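Local structure of putative aspartyl-tRNA synthetase (Leishmania major, 6OD8) at residues Pro452-Arg456 with Arg468-Asp474. The protein probably catalyses the ATP-dependent attachment of L-aspartate to tRNA(Asp), releasing AMP and diphosphate, as a class II aminoacyl-tRNA synthetase. Numbering follows the deposited sequence.
Sequences PSSAR and RFTNSYD
Arg-456 reaches across to Asp-474 with both terminal nitrogens and closes them on a single oxygen: OD1 of Asp-474 lies 2.9 Å from NH2 and 3.0 Å from NH1 of Arg-456. That oxygen sits within 5° of the guanidinium plane, yet the two nitrogens come to it from the same face of the carboxylate, whose plane is turned 41° from the guanidinium. Ser-484 of the neighbouring strand 480-487 also hydrogen-bonds OD1, while a water joins OD2 of Asp-474 to NH1 of Arg-456, weakly on the arginine side. Bends at chi2 and chi3 carry the arginine chain obliquely across Thr-470. Its NE then donates to OG of Ser-472 at 3.2 Å, tilted out of the guanidinium plane, and that hydroxyl in turn donates a hydrogen bond to Thr-470 OG1, 2.6 Å from Ser-472 OG. Phe-451 adds a cation-pi contact to the guanidinium.

The setting is the largely antiparallel sheet of the class II synthetase catalytic domain: a loop leaving strand 445-449 makes a short 3-10 turn and returns as its antiparallel neighbour, strand 472-477. At the far end Ser-453 N points almost straight (175°) at Arg-468 O, 2.7 Å away, within a single bridge pairing Pro-452 with Phe-469. Beside it the methyl CG2 of Thr-470 presses on Ser-453 CA at 3.5 Å, and Ser-453 OG is hydrogen-bonded to Arg-498.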
loop_
_atom_site.group_PDB
_atom_site.type_symbol
_atom_site.label_atom_id
_atom_site.label_comp_id
_atom_site.label_asym_id
_atom_site.label_seq_id
_atom_site.Cartn_x
_atom_site.Cartn_y
_atom_site.Cartn_z
ATOM N N PRO A 452 16.386 27.505 -1.905
ATOM C CA PRO A 452 15.937 28.863 -1.580
ATOM C C PRO A 452 14.493 28.870 -1.086
ATOM O O PRO A 452 13.647 28.094 -1.552
ATOM C CB PRO A 452 16.086 29.618 -2.909
ATOM C CG PRO A 452 16.992 28.770 -3.742
ATOM C CD PRO A 452 16.706 27.364 -3.339
ATOM N N SER A 453 14.232 29.773 -0.134
ATOM C CA SER A 453 12.921 29.879 0.496
ATOM C C SER A 453 11.829 30.178 -0.526
ATOM O O SER A 453 10.704 29.674 -0.416
ATOM C CB SER A 453 12.983 30.956 1.583
ATOM O OG SER A 453 11.755 31.662 1.719
ATOM N N SER A 454 12.147 30.979 -1.543
ATOM C CA SER A 454 11.154 31.360 -2.536
ATOM C C SER A 454 10.639 30.172 -3.344
ATOM O O SER A 454 9.549 30.261 -3.921
ATOM C CB SER A 454 11.746 32.421 -3.472
ATOM O OG SER A 454 12.798 31.847 -4.227
ATOM N N ALA A 455 11.377 29.061 -3.384
ATOM C CA ALA A 455 10.978 27.884 -4.153
ATOM C C ALA A 455 10.223 26.827 -3.339
ATOM O O ALA A 455 9.865 25.776 -3.891
ATOM C CB ALA A 455 12.213 27.240 -4.794
ATOM N N ARG A 456 9.980 27.058 -2.055
ATOM C CA ARG A 456 9.468 26.023 -1.170
ATOM C C ARG A 456 8.122 26.416 -0.576
ATOM O O ARG A 456 7.821 27.606 -0.426
ATOM C CB ARG A 456 10.458 25.736 -0.029
ATOM C CG ARG A 456 11.781 25.176 -0.510
ATOM C CD ARG A 456 11.597 24.076 -1.553
ATOM N NE ARG A 456 12.351 22.897 -1.175
ATOM C CZ ARG A 456 12.732 21.927 -2.002
ATOM N NH1 ARG A 456 12.451 21.988 -3.294
ATOM N NH2 ARG A 456 13.410 20.898 -1.521
ATOM N N ARG A 468 17.035 33.298 3.568
ATOM C CA ARG A 468 16.920 33.136 2.123
ATOM C C ARG A 468 16.791 31.671 1.730
ATOM O O ARG A 468 16.319 31.374 0.626
ATOM C CB ARG A 468 18.133 33.742 1.397
ATOM C CG ARG A 468 18.281 35.258 1.499
ATOM C CD ARG A 468 19.579 35.737 0.819
ATOM N NE ARG A 468 20.747 35.010 1.321
ATOM C CZ ARG A 468 21.967 35.069 0.792
ATOM N NH1 ARG A 468 22.201 35.835 -0.265
ATOM N NH2 ARG A 468 22.959 34.363 1.326
ATOM N N PHE A 469 17.225 30.750 2.594
ATOM C CA PHE A 469 17.254 29.326 2.295
ATOM C C PHE A 469 16.452 28.556 3.340
ATOM O O PHE A 469 16.041 29.096 4.374
ATOM C CB PHE A 469 18.702 28.808 2.209
ATOM C CG PHE A 469 19.529 29.498 1.136
ATOM C CD1 PHE A 469 19.447 29.089 -0.191
ATOM C CD2 PHE A 469 20.374 30.564 1.458
ATOM C CE1 PHE A 469 20.199 29.719 -1.187
ATOM C CE2 PHE A 469 21.127 31.210 0.464
ATOM C CZ PHE A 469 21.042 30.785 -0.863
ATOM N N THR A 470 16.246 27.267 3.058
ATOM C CA THR A 470 15.381 26.423 3.870
ATOM C C THR A 470 16.093 25.131 4.223
ATOM O O THR A 470 17.071 24.721 3.584
ATOM C CB THR A 470 14.068 26.088 3.142
ATOM O OG1 THR A 470 14.378 25.482 1.876
ATOM C CG2 THR A 470 13.243 27.361 2.920
ATOM N N ASN A 471 15.576 24.502 5.274
ATOM C CA ASN A 471 16.033 23.196 5.727
ATOM C C ASN A 471 15.374 22.134 4.852
ATOM O O ASN A 471 14.488 21.401 5.286
ATOM C CB ASN A 471 15.662 22.995 7.189
ATOM C CG ASN A 471 16.406 23.926 8.110
ATOM O OD1 ASN A 471 17.483 24.405 7.767
ATOM N ND2 ASN A 471 15.843 24.175 9.297
ATOM N N SER A 472 15.837 22.052 3.604
ATOM C CA SER A 472 15.152 21.220 2.615
ATOM C C SER A 472 16.150 20.738 1.571
ATOM O O SER A 472 17.233 21.301 1.427
ATOM C CB SER A 472 14.025 21.996 1.934
ATOM O OG SER A 472 14.554 23.027 1.127
ATOM N N TYR A 473 15.767 19.700 0.825
ATOM C CA TYR A 473 16.627 19.181 -0.237
ATOM C C TYR A 473 15.751 18.605 -1.346
ATOM O O TYR A 473 14.578 18.279 -1.138
ATOM C CB TYR A 473 17.600 18.103 0.295
ATOM C CG TYR A 473 16.842 16.874 0.734
ATOM C CD1 TYR A 473 16.487 15.879 -0.187
ATOM C CD2 TYR A 473 16.418 16.736 2.051
ATOM C CE1 TYR A 473 15.731 14.769 0.198
ATOM C CE2 TYR A 473 15.668 15.625 2.457
ATOM C CZ TYR A 473 15.328 14.651 1.529
ATOM O OH TYR A 473 14.581 13.569 1.936
ATOM N N ASP A 474 16.350 18.447 -2.525
ATOM C CA ASP A 474 15.762 17.682 -3.617
ATOM C C ASP A 474 16.701 16.532 -3.960
ATOM O O ASP A 474 17.923 16.677 -3.883
ATOM C CB ASP A 474 15.573 18.527 -4.889
ATOM C CG ASP A 474 14.241 19.263 -4.941
ATOM O OD1 ASP A 474 13.516 19.310 -3.924
ATOM O OD2 ASP A 474 13.937 19.814 -6.026
HETATM O O HOH W 1 14.930 32.640 -1.395
HETATM O O HOH W 2 11.605 20.952 -6.253
#